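Local coordinates for protein adenosine kinase, putative (Trypanosoma brucei, PDB 3OTX) that probably phosphorylates adenosine to AMP with ATP and magnesium, a step of purine salvage, as a member of the PfkB carbohydrate kinase family, at residues 203-208 against 228-233; 237-242 against 246-251; 265-268 against 272-275; 309-314 against 318-323. The protein carries 1 engineered substitution. All coordinates share one frame; numbering follows the deposited sequence.

Contact 1: 203-208 against 228-233; sequences IMQFFS and AKEFAN
Met204 lies against the backbone and side chains of Glu230 and Phe231, and this apolar meeting is the close-packed half of the contact. Met204 CG rests 3.9 Å from Phe231 CA and, on the ring side, 4.1 Å from Phe231 CD1, approaching the ring obliquely. Met204 CB sits 3.9 Å from Glu230 CG, which means that the glutamate offers its methylene groups to the methionine chain before its own chain reaches the carboxylate. Bends at chi2 (65°) and chi3 (72°) fold the methionine back on itself and leave Met204 CE 4.2 Å from Glu230 CB. An unbranched, pliable side chain suits the uneven surface where helices 201-206 and 225-235 meet. Leu198 and Leu211 touch both Met204 and Phe231, carrying the apolar layer on into the helical side of the ribokinase-like domain.

Toward solvent the contact is looser and polar. The exposed Gln205, extended beyond CG, reaches over to Glu230, and the two side chains cross at about a right angle. Gln205 NE2 comes 3.2 Å from Glu230 OE1, with the amide and carboxylate planes turned 69° apart, while Gln205 CG stands 3.7 Å from Glu230 OE2. Glutamine and glutamate suit this outer side because their methylenes can lie against the protein while their polar ends stay toward the solvent side. The chemistry implies that packing of Met204 on the aliphatic part of Glu230 does most of the joining, with the flank of Phe231 adding less; at this fairly open site any attraction between amide and carboxylate is probably modest.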
# COMPACT_ATOMS: atom_id res chain seq x y z
N ILE A 203 -9.65 1.14 8.29
CA ILE A 203 -9.92 2.26 7.41
C ILE A 203 -11.44 2.33 7.17
O ILE A 203 -12.03 3.41 7.29
CB ILE A 203 -9.16 2.11 6.06
CG1 ILE A 203 -7.62 2.22 6.27
CG2 ILE A 203 -9.67 3.13 5.04
CD1 ILE A 203 -7.15 3.61 6.85
N MET A 204 -12.06 1.20 6.83
CA MET A 204 -13.51 1.14 6.63
C MET A 204 -14.30 1.35 7.92
O MET A 204 -15.39 1.92 7.90
CB MET A 204 -13.90 -0.20 6.01
CG MET A 204 -13.74 -0.33 4.47
SD MET A 204 -12.09 -0.25 3.80
CE MET A 204 -11.46 -1.87 4.34
N GLN A 205 -13.76 0.90 9.05
CA GLN A 205 -14.44 1.02 10.34
C GLN A 205 -14.43 2.45 10.89
O GLN A 205 -15.47 2.93 11.35
CB GLN A 205 -13.86 0.04 11.36
CG GLN A 205 -14.05 -1.42 10.96
CD GLN A 205 -13.05 -2.38 11.64
OE1 GLN A 205 -12.02 -1.97 12.18
NE2 GLN A 205 -13.37 -3.67 11.60
N PHE A 206 -13.29 3.14 10.79
CA PHE A 206 -13.08 4.42 11.47
C PHE A 206 -12.77 5.63 10.58
O PHE A 206 -12.77 6.76 11.07
CB PHE A 206 -11.96 4.26 12.50
CG PHE A 206 -12.26 3.21 13.54
CD1 PHE A 206 -13.22 3.44 14.52
CD2 PHE A 206 -11.57 2.00 13.55
CE1 PHE A 206 -13.51 2.47 15.49
CE2 PHE A 206 -11.84 1.03 14.51
CZ PHE A 206 -12.81 1.27 15.49
N PHE A 207 -12.46 5.38 9.30
CA PHE A 207 -12.17 6.45 8.33
C PHE A 207 -13.08 6.35 7.11
O PHE A 207 -12.67 6.65 5.99
CB PHE A 207 -10.67 6.42 7.96
CG PHE A 207 -9.79 6.61 9.15
CD1 PHE A 207 -9.42 5.51 9.93
CD2 PHE A 207 -9.42 7.88 9.56
CE1 PHE A 207 -8.61 5.68 11.08
CE2 PHE A 207 -8.63 8.08 10.71
CZ PHE A 207 -8.22 6.97 11.46
N SER A 208 -14.32 5.94 7.34
CA SER A 208 -15.26 5.74 6.25
C SER A 208 -15.67 7.08 5.62
O SER A 208 -15.90 7.11 4.42
CB SER A 208 -16.48 4.93 6.70
OG SER A 208 -17.25 5.64 7.65
N ALA A 228 -12.27 -6.58 1.56
CA ALA A 228 -13.47 -6.58 0.72
C ALA A 228 -14.71 -6.87 1.57
O ALA A 228 -15.76 -6.21 1.42
CB ALA A 228 -13.34 -7.60 -0.46
N LYS A 229 -14.61 -7.86 2.46
CA LYS A 229 -15.74 -8.14 3.36
C LYS A 229 -16.03 -6.96 4.29
O LYS A 229 -17.19 -6.69 4.60
CB LYS A 229 -15.51 -9.41 4.16
CG LYS A 229 -15.39 -10.63 3.28
CD LYS A 229 -15.07 -11.88 4.12
CE LYS A 229 -15.07 -13.11 3.25
NZ LYS A 229 -14.50 -14.28 3.92
N GLU A 230 -14.98 -6.27 4.74
CA GLU A 230 -15.17 -5.11 5.62
C GLU A 230 -15.85 -3.97 4.86
O GLU A 230 -16.67 -3.26 5.43
CB GLU A 230 -13.87 -4.66 6.27
CG GLU A 230 -14.07 -3.79 7.50
CD GLU A 230 -14.67 -4.57 8.66
OE1 GLU A 230 -14.05 -5.58 9.08
OE2 GLU A 230 -15.74 -4.17 9.14
N PHE A 231 -15.48 -3.81 3.59
CA PHE A 231 -16.09 -2.83 2.68
C PHE A 231 -17.57 -3.13 2.49
O PHE A 231 -18.41 -2.22 2.58
CB PHE A 231 -15.35 -2.83 1.33
CG PHE A 231 -15.70 -1.66 0.45
CD1 PHE A 231 -14.96 -0.49 0.51
CD2 PHE A 231 -16.80 -1.72 -0.41
CE1 PHE A 231 -15.28 0.61 -0.31
CE2 PHE A 231 -17.13 -0.63 -1.23
CZ PHE A 231 -16.37 0.53 -1.18
N ALA A 232 -17.91 -4.40 2.26
CA ALA A 232 -19.31 -4.83 2.26
C ALA A 232 -20.03 -4.45 3.54
O ALA A 232 -21.14 -3.92 3.47
CB ALA A 232 -19.43 -6.34 1.98
N ASN A 233 -19.41 -4.68 4.70
CA ASN A 233 -19.99 -4.34 6.01
C ASN A 233 -20.26 -2.83 6.12
O ASN A 233 -21.33 -2.40 6.57
CB ASN A 233 -19.09 -4.79 7.17
CG ASN A 233 -19.02 -6.31 7.32
OD1 ASN A 233 -19.79 -7.06 6.71
ND2 ASN A 233 -18.09 -6.78 8.16

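Contact 2: 237-242 against 246-251; sequences WDTDCV and ARRAVS
The indole of Trp237 carries Arg248 along one face: CD lies over the middle of the ring system, and CB stands 3.6 Å from the centroid of the six-membered ring, a CH-pi contact only 14° off the normal. The guanidinium has a different neighbour on one of its faces, Thr239 CG2, 3.9 Å from Arg248 CZ, while Trp237 CD1 and a water meet its edge. Since ring and guanidinium planes are 75° apart, this is no parallel stack; Arg248 CZ is 5.0 Å from the centroid of the five-membered ring, an off-centre cation-pi contact. The arginine chain, extended from CG to NE, and the tryptophan side chain run past each other in opposite directions, a good use of the arginine's long aliphatic part.

The guanidinium of Arg248 has several polar partners. One water links Arg248 NH1 to Asp238 N, a second links Arg248 NH2 to Asp238 O, and Arg248 NE pairs with Glu244 in a salt bridge. Asp238 is the centre of an inverse gamma turn. Farther on, Cys241 stands at the N-cap position, and Ala246 N bonds to Val242 O at 2.9 Å in the first turn of the helix. Cys241 also forms interchain disulfides in a structure of this protein.

The loop thus folds back over helix 242-251 just after helix 225-235, while branched Val242 and small Ala246 pack onto Phe265 of strand 262-267 and Val273 of strand 270-276.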
# COMPACT_ATOMS: atom_id res chain seq x y z
N TRP A 237 -23.94 -3.97 2.68
CA TRP A 237 -24.23 -5.02 1.72
C TRP A 237 -24.25 -6.39 2.40
O TRP A 237 -23.24 -6.82 3.00
CB TRP A 237 -23.21 -5.08 0.59
CG TRP A 237 -23.15 -3.87 -0.31
CD1 TRP A 237 -24.15 -2.96 -0.55
CD2 TRP A 237 -22.05 -3.50 -1.13
NE1 TRP A 237 -23.71 -2.02 -1.45
CE2 TRP A 237 -22.43 -2.33 -1.83
CE3 TRP A 237 -20.77 -4.02 -1.33
CZ2 TRP A 237 -21.56 -1.67 -2.70
CZ3 TRP A 237 -19.91 -3.37 -2.20
CH2 TRP A 237 -20.30 -2.20 -2.88
N ASP A 238 -25.35 -7.09 2.21
CA ASP A 238 -25.55 -8.39 2.84
C ASP A 238 -24.94 -9.52 2.00
O ASP A 238 -25.66 -10.36 1.44
CB ASP A 238 -27.04 -8.63 3.11
CG ASP A 238 -27.28 -9.82 4.04
OD1 ASP A 238 -26.37 -10.15 4.84
OD2 ASP A 238 -28.38 -10.42 3.96
N THR A 239 -23.60 -9.55 1.95
CA THR A 239 -22.90 -10.56 1.16
C THR A 239 -21.46 -10.67 1.63
O THR A 239 -20.82 -9.66 1.94
CB THR A 239 -22.99 -10.28 -0.37
OG1 THR A 239 -22.31 -11.31 -1.11
CG2 THR A 239 -22.39 -8.92 -0.74
N ASP A 240 -20.97 -11.91 1.70
CA ASP A 240 -19.54 -12.19 1.92
C ASP A 240 -18.90 -12.81 0.67
O ASP A 240 -17.79 -13.34 0.72
CB ASP A 240 -19.31 -13.08 3.15
CG ASP A 240 -19.75 -14.53 2.94
OD1 ASP A 240 -20.41 -14.81 1.92
OD2 ASP A 240 -19.44 -15.38 3.79
N CYS A 241 -19.62 -12.74 -0.45
CA CYS A 241 -19.14 -13.25 -1.71
C CYS A 241 -18.25 -12.21 -2.39
O CYS A 241 -18.75 -11.17 -2.82
CB CYS A 241 -20.35 -13.59 -2.58
SG CYS A 241 -19.95 -14.20 -4.19
N VAL A 242 -16.96 -12.50 -2.48
CA VAL A 242 -16.00 -11.53 -2.99
C VAL A 242 -16.31 -11.09 -4.42
O VAL A 242 -16.15 -9.91 -4.76
CB VAL A 242 -14.55 -12.06 -2.85
CG1 VAL A 242 -13.54 -11.08 -3.41
CG2 VAL A 242 -14.27 -12.38 -1.37
N ALA A 246 -17.15 -7.23 -5.40
CA ALA A 246 -16.48 -6.57 -6.52
C ALA A 246 -17.46 -6.00 -7.56
O ALA A 246 -17.32 -4.84 -7.97
CB ALA A 246 -15.43 -7.49 -7.17
N ARG A 247 -18.46 -6.80 -7.95
CA ARG A 247 -19.51 -6.37 -8.88
C ARG A 247 -20.16 -5.09 -8.37
O ARG A 247 -20.31 -4.11 -9.12
CB ARG A 247 -20.56 -7.50 -8.99
CG ARG A 247 -21.64 -7.33 -10.04
CD ARG A 247 -22.39 -8.67 -10.18
NE ARG A 247 -21.61 -9.65 -10.94
CZ ARG A 247 -21.16 -10.83 -10.49
NH1 ARG A 247 -21.42 -11.26 -9.25
NH2 ARG A 247 -20.46 -11.59 -11.30
N ARG A 248 -20.55 -5.11 -7.11
CA ARG A 248 -21.23 -3.95 -6.52
C ARG A 248 -20.28 -2.72 -6.36
O ARG A 248 -20.72 -1.57 -6.46
CB ARG A 248 -21.88 -4.30 -5.19
CG ARG A 248 -22.92 -5.38 -5.23
CD ARG A 248 -23.49 -5.61 -3.85
NE ARG A 248 -24.36 -6.78 -3.81
CZ ARG A 248 -25.14 -7.11 -2.78
NH1 ARG A 248 -25.17 -6.34 -1.70
NH2 ARG A 248 -25.89 -8.19 -2.85
N ALA A 249 -19.00 -2.95 -6.10
CA ALA A 249 -18.08 -1.80 -5.96
C ALA A 249 -17.88 -1.16 -7.31
O ALA A 249 -17.53 0.02 -7.40
CB ALA A 249 -16.74 -2.27 -5.39
N VAL A 250 -18.09 -1.92 -8.37
CA VAL A 250 -17.99 -1.37 -9.71
C VAL A 250 -19.17 -0.44 -9.99
O VAL A 250 -18.97 0.69 -10.44
CB VAL A 250 -17.86 -2.47 -10.80
CG1 VAL A 250 -18.11 -1.89 -12.20
CG2 VAL A 250 -16.47 -3.12 -10.71
N SER A 251 -20.39 -0.91 -9.70
CA SER A 251 -21.58 -0.23 -10.21
C SER A 251 -22.38 0.55 -9.16
O SER A 251 -23.28 1.34 -9.51
CB SER A 251 -22.47 -1.24 -10.90
OG SER A 251 -22.91 -2.21 -9.97
O HOH W 1 -27.35 -6.23 0.25
O HOH W 2 -27.14 -9.25 -0.64

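Contact 3: 265-268 against 272-275; sequences FTRD and TVLA. With AP5 (bis(adenosine)-5'-pentaphosphate), chain C.
Phe265 and Val273 are an antiparallel hydrogen-bonded pair: Phe265 N donates to Val273 O at 2.9 Å, and Val273 N to Phe265 O at 2.8 Å, nearly straight at 172°. Their CB atoms lie on the same face of the sheet, where phenylalanine and a branched valine pack on helix 242-251. Val273 CG2 also sits over the centre of the Arg267 guanidinium, 3.7 Å from Arg267 CZ, an apolar methyl against a flat group whose NE bonds to Ser271 O.

Strands 262-267 and 270-276 form a beta hairpin at one side of the large sheet of this ribokinase-like fold, and its turn end borders the nucleotide. There the phosphate oxygen O2A of the inhibitor bis(adenosine)-5'-pentaphosphate is gripped twice, by Thr266 OG1 at 2.8 Å and by Asp268 N at 3.0 Å. Thr266 holds OG1 between its backbone N and carbonyl carbon (chi1 60°), facing that phosphate. Beside it and pointing the same way, Thr272 joins the ribose O3F through a water that also accepts from Arg267 N. In the next layer His325 bonds to Thr272 OG1, and Arg225 pairs with Asp268 OD2 in a salt bridge.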
# COMPACT_ATOMS: atom_id res chain seq x y z
N PHE A 265 -9.59 -7.74 -6.02
CA PHE A 265 -9.54 -8.29 -4.65
C PHE A 265 -8.72 -9.57 -4.68
O PHE A 265 -9.10 -10.56 -5.32
CB PHE A 265 -10.94 -8.64 -4.11
CG PHE A 265 -11.83 -7.46 -3.87
CD1 PHE A 265 -11.31 -6.25 -3.42
CD2 PHE A 265 -13.22 -7.60 -4.04
CE1 PHE A 265 -12.16 -5.16 -3.16
CE2 PHE A 265 -14.07 -6.52 -3.78
CZ PHE A 265 -13.52 -5.31 -3.35
N THR A 266 -7.60 -9.55 -3.97
CA THR A 266 -6.72 -10.70 -3.88
C THR A 266 -7.22 -11.65 -2.79
O THR A 266 -7.90 -11.24 -1.83
CB THR A 266 -5.25 -10.32 -3.61
OG1 THR A 266 -5.17 -9.61 -2.36
CG2 THR A 266 -4.72 -9.40 -4.71
N ARG A 267 -6.86 -12.93 -2.96
CA ARG A 267 -7.39 -13.98 -2.10
C ARG A 267 -6.33 -14.99 -1.67
O ARG A 267 -6.63 -16.17 -1.54
CB ARG A 267 -8.60 -14.68 -2.76
CG ARG A 267 -9.79 -13.69 -2.96
CD ARG A 267 -11.06 -14.48 -3.15
NE ARG A 267 -10.97 -15.22 -4.40
CZ ARG A 267 -12.02 -15.77 -4.99
NH1 ARG A 267 -13.22 -15.69 -4.41
NH2 ARG A 267 -11.88 -16.41 -6.14
N ASP A 268 -5.14 -14.49 -1.35
CA ASP A 268 -3.94 -15.34 -1.06
C ASP A 268 -3.73 -16.48 -2.08
O ASP A 268 -3.43 -16.17 -3.25
CB ASP A 268 -3.83 -15.82 0.41
CG ASP A 268 -5.07 -16.51 0.92
OD1 ASP A 268 -5.16 -17.75 0.82
OD2 ASP A 268 -5.98 -15.79 1.39
N THR A 272 -7.53 -14.29 -7.76
CA THR A 272 -7.76 -12.88 -7.64
C THR A 272 -9.03 -12.52 -8.42
O THR A 272 -9.23 -12.97 -9.55
CB THR A 272 -6.56 -12.08 -8.17
OG1 THR A 272 -5.47 -12.22 -7.25
CG2 THR A 272 -6.89 -10.59 -8.29
N VAL A 273 -9.87 -11.72 -7.78
CA VAL A 273 -11.16 -11.31 -8.37
C VAL A 273 -10.94 -9.96 -9.09
O VAL A 273 -10.37 -9.05 -8.53
CB VAL A 273 -12.26 -11.20 -7.29
CG1 VAL A 273 -13.57 -10.59 -7.84
CG2 VAL A 273 -12.56 -12.55 -6.70
N LEU A 274 -11.31 -9.92 -10.35
CA LEU A 274 -11.08 -8.75 -11.20
C LEU A 274 -12.43 -8.35 -11.79
O LEU A 274 -13.03 -9.12 -12.52
CB LEU A 274 -10.11 -9.10 -12.33
CG LEU A 274 -9.81 -8.07 -13.43
CD1 LEU A 274 -9.20 -6.77 -12.87
CD2 LEU A 274 -8.89 -8.62 -14.53
N ALA A 275 -12.92 -7.15 -11.45
CA ALA A 275 -14.25 -6.72 -11.95
C ALA A 275 -14.19 -5.38 -12.62
O ALA A 275 -13.48 -4.47 -12.15
CB ALA A 275 -15.27 -6.68 -10.84
PA AP5 C . -2.94 -11.74 -0.17
O1A AP5 C . -2.75 -12.69 1.01
O2A AP5 C . -4.37 -11.68 -0.68
O3A AP5 C . -2.52 -10.22 0.16
PB AP5 C . -2.74 -9.43 1.55
O1B AP5 C . -3.79 -10.06 2.41
O2B AP5 C . -2.92 -7.99 1.19
O3B AP5 C . -1.31 -9.67 2.19
PG AP5 C . -0.75 -9.59 3.68
O1G AP5 C . 0.45 -10.48 3.74
O2G AP5 C . -1.72 -10.03 4.75
O3G AP5 C . -0.30 -8.10 3.71
PD AP5 C . 0.38 -7.24 4.90
O1D AP5 C . 0.60 -8.02 6.18
O2D AP5 C . -0.43 -5.97 4.96
O3D AP5 C . 1.84 -6.98 4.28
PE AP5 C . 2.26 -5.79 3.28
O1E AP5 C . 1.15 -5.56 2.28
O2E AP5 C . 3.66 -6.06 2.74
O5F AP5 C . -1.87 -12.14 -1.29
C5F AP5 C . -1.69 -11.33 -2.45
C4F AP5 C . -1.10 -12.17 -3.55
O4F AP5 C . 0.10 -12.81 -3.09
C3F AP5 C . -1.97 -13.34 -3.99
O3F AP5 C . -2.87 -12.92 -4.99
C2F AP5 C . -0.97 -14.37 -4.44
O2F AP5 C . -0.54 -14.08 -5.75
C1F AP5 C . 0.21 -14.12 -3.50
N9A AP5 C . 0.19 -14.97 -2.28
C8A AP5 C . -0.09 -14.56 -0.97
N7A AP5 C . 0.02 -15.65 -0.16
C5A AP5 C . 0.37 -16.72 -0.91
C6A AP5 C . 0.65 -18.03 -0.62
N6A AP5 C . 0.71 -18.48 0.64
N1A AP5 C . 1.00 -18.88 -1.64
C2A AP5 C . 1.10 -18.44 -2.96
N3A AP5 C . 0.83 -17.12 -3.23
C4A AP5 C . 0.50 -16.28 -2.24
O5J AP5 C . 2.30 -4.48 4.25
C5J AP5 C . 3.21 -4.44 5.33
C4J AP5 C . 3.58 -2.98 5.46
O4J AP5 C . 2.48 -2.22 6.00
C3J AP5 C . 4.71 -2.71 6.47
O3J AP5 C . 5.90 -2.43 5.73
C2J AP5 C . 4.22 -1.53 7.31
O2J AP5 C . 5.19 -0.50 7.47
C1J AP5 C . 3.04 -1.03 6.50
N9B AP5 C . 2.06 -0.28 7.29
C8B AP5 C . 1.39 -0.75 8.39
N7B AP5 C . 0.62 0.26 8.85
C5B AP5 C . 0.79 1.36 8.05
C6B AP5 C . 0.24 2.65 8.06
N6B AP5 C . -0.59 3.10 9.01
N1B AP5 C . 0.70 3.50 7.09
C2B AP5 C . 1.55 3.14 6.08
N3B AP5 C . 2.13 1.89 6.09
C4B AP5 C . 1.71 1.01 7.05
O HOH W 3 -5.39 -13.84 -5.12

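Contact 4: 309-314 against 318-323; sequences SAYAVG and RRCCET
Cys320 and Ala310 meet where helices 300-311 and 317-332 come together, their CA atoms 5.1 Å apart. So near an approach asks for small residues: Ala310 CB lies 3.8 Å from Cys320 CA and 3.9 Å from Cys320 SG. The thiol, set with SG anti to the carbonyl carbon (chi1 -70°), reaches alongside Tyr311, 3.7 Å from Tyr311 CB. It also makes an oblique sulfur-aromatic contact, SG standing 5.1 Å from the centroid of the Tyr311 ring. A compact, polarisable sulfur fits against the backbone and the base of the ring, and Phe307 also touches the Cys320 side chain.

The two are consecutive helices joined by a very short connection. A Schellman motif ends the first, bonding Lys315 N to Ala310 O and Gly314 N to Tyr311 O; Gly314 takes the positive phi of 78° that glycine tolerates easily. At its other end, helix 300-311 carries Gly300 and Asp301 of the nucleotide and adenosine sites.

Thr323 lies one turn beyond Cys320. Thr323 OG1, 3.5 Å from Ala310 CB, would be costly to bury alone, but it donates to Arg319 O at 2.8 Å, while Thr323 N reaches that same oxygen from the opposite face of its plane. The methyl CG2 is thereby left for the alanine and for Ser309, whose OG, 3.7 Å away from Thr323 CG2, is itself bonded to Gly306 O.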
# COMPACT_ATOMS: atom_id res chain seq x y z
N SER A 309 3.56 -1.92 -12.07
CA SER A 309 4.65 -2.04 -13.06
C SER A 309 4.14 -2.48 -14.44
O SER A 309 4.68 -2.06 -15.46
CB SER A 309 5.77 -2.95 -12.58
OG SER A 309 5.42 -4.33 -12.69
N ALA A 310 3.09 -3.30 -14.46
CA ALA A 310 2.51 -3.76 -15.71
C ALA A 310 1.52 -2.75 -16.24
O ALA A 310 1.43 -2.56 -17.46
CB ALA A 310 1.81 -5.08 -15.51
N TYR A 311 0.79 -2.10 -15.34
CA TYR A 311 -0.24 -1.13 -15.76
C TYR A 311 0.47 0.04 -16.45
O TYR A 311 -0.05 0.58 -17.46
CB TYR A 311 -1.10 -0.66 -14.55
CG TYR A 311 -2.37 0.05 -15.00
CD1 TYR A 311 -3.57 -0.63 -15.08
CD2 TYR A 311 -2.33 1.39 -15.43
CE1 TYR A 311 -4.73 0.01 -15.52
CE2 TYR A 311 -3.48 2.03 -15.88
CZ TYR A 311 -4.67 1.35 -15.91
OH TYR A 311 -5.82 1.97 -16.37
N ALA A 312 1.63 0.43 -15.90
CA ALA A 312 2.40 1.56 -16.42
C ALA A 312 2.92 1.34 -17.85
O ALA A 312 3.22 2.31 -18.54
CB ALA A 312 3.57 1.92 -15.46
N VAL A 313 3.01 0.09 -18.29
CA VAL A 313 3.43 -0.21 -19.67
C VAL A 313 2.29 -0.67 -20.56
O VAL A 313 2.51 -1.25 -21.63
CB VAL A 313 4.65 -1.16 -19.74
CG1 VAL A 313 5.89 -0.44 -19.22
CG2 VAL A 313 4.40 -2.47 -18.92
N GLY A 314 1.06 -0.41 -20.10
CA GLY A 314 -0.15 -0.60 -20.89
C GLY A 314 -0.64 -2.03 -21.03
O GLY A 314 -1.34 -2.34 -21.98
N ARG A 318 -5.91 -8.22 -16.69
CA ARG A 318 -5.58 -9.56 -16.25
C ARG A 318 -4.06 -9.78 -16.15
O ARG A 318 -3.57 -10.42 -15.19
CB ARG A 318 -6.24 -10.57 -17.18
CG ARG A 318 -6.28 -11.92 -16.61
CD ARG A 318 -7.26 -12.76 -17.42
NE ARG A 318 -7.19 -14.13 -16.95
CZ ARG A 318 -8.17 -14.74 -16.31
NH1 ARG A 318 -9.33 -14.12 -16.11
NH2 ARG A 318 -8.00 -16.00 -15.92
N ARG A 319 -3.32 -9.25 -17.12
CA ARG A 319 -1.85 -9.29 -17.09
C ARG A 319 -1.26 -8.51 -15.91
O ARG A 319 -0.22 -8.90 -15.39
CB ARG A 319 -1.26 -8.79 -18.42
CG ARG A 319 0.28 -8.92 -18.55
CD ARG A 319 0.70 -10.36 -18.29
NE ARG A 319 2.14 -10.58 -18.38
CZ ARG A 319 2.75 -11.74 -18.08
NH1 ARG A 319 2.04 -12.78 -17.67
NH2 ARG A 319 4.07 -11.85 -18.19
N CYS A 320 -1.90 -7.41 -15.54
CA CYS A 320 -1.48 -6.61 -14.39
C CYS A 320 -1.60 -7.48 -13.14
O CYS A 320 -0.70 -7.53 -12.29
CB CYS A 320 -2.34 -5.34 -14.28
SG CYS A 320 -1.98 -4.14 -15.61
N CYS A 321 -2.71 -8.22 -13.06
CA CYS A 321 -2.91 -9.19 -11.97
C CYS A 321 -1.87 -10.32 -11.96
O CYS A 321 -1.30 -10.65 -10.91
CB CYS A 321 -4.34 -9.77 -11.98
SG CYS A 321 -5.63 -8.59 -11.63
N GLU A 322 -1.62 -10.93 -13.12
CA GLU A 322 -0.56 -11.94 -13.28
C GLU A 322 0.79 -11.40 -12.80
O GLU A 322 1.54 -12.11 -12.12
CB GLU A 322 -0.49 -12.46 -14.73
CG GLU A 322 -1.74 -13.24 -15.12
CD GLU A 322 -1.88 -13.45 -16.61
OE1 GLU A 322 -2.81 -14.21 -16.97
OE2 GLU A 322 -1.08 -12.90 -17.41
N THR A 323 1.09 -10.15 -13.14
CA THR A 323 2.37 -9.55 -12.74
C THR A 323 2.42 -9.34 -11.21
O THR A 323 3.45 -9.63 -10.57
CB THR A 323 2.60 -8.22 -13.48
OG1 THR A 323 2.49 -8.46 -14.89
CG2 THR A 323 4.01 -7.68 -13.17

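The contacts follow one another along the chain without overlap, all in the ribokinase-like domain around its large mixed sheet. Contacts 1 and 2 are about 13 Å apart between centres and share one helical layer: helix 225-235 leads through the loop at Trp237 into helix 242-251, and Phe231 CE2 packs on Trp237 CH2 at 3.9 Å. Contact 3 is the hairpin beneath, about 12 Å from contact 2 between centres, with Phe265 touching Ala228 of contact 1. Contact 4 lies across the sheet, its centre about 14 Å from that of contact 3 and 27 Å from that of contact 1; Leu274 and Thr272 meet Cys321 there. The nucleotide-binding hairpin is thus sandwiched between two helical layers.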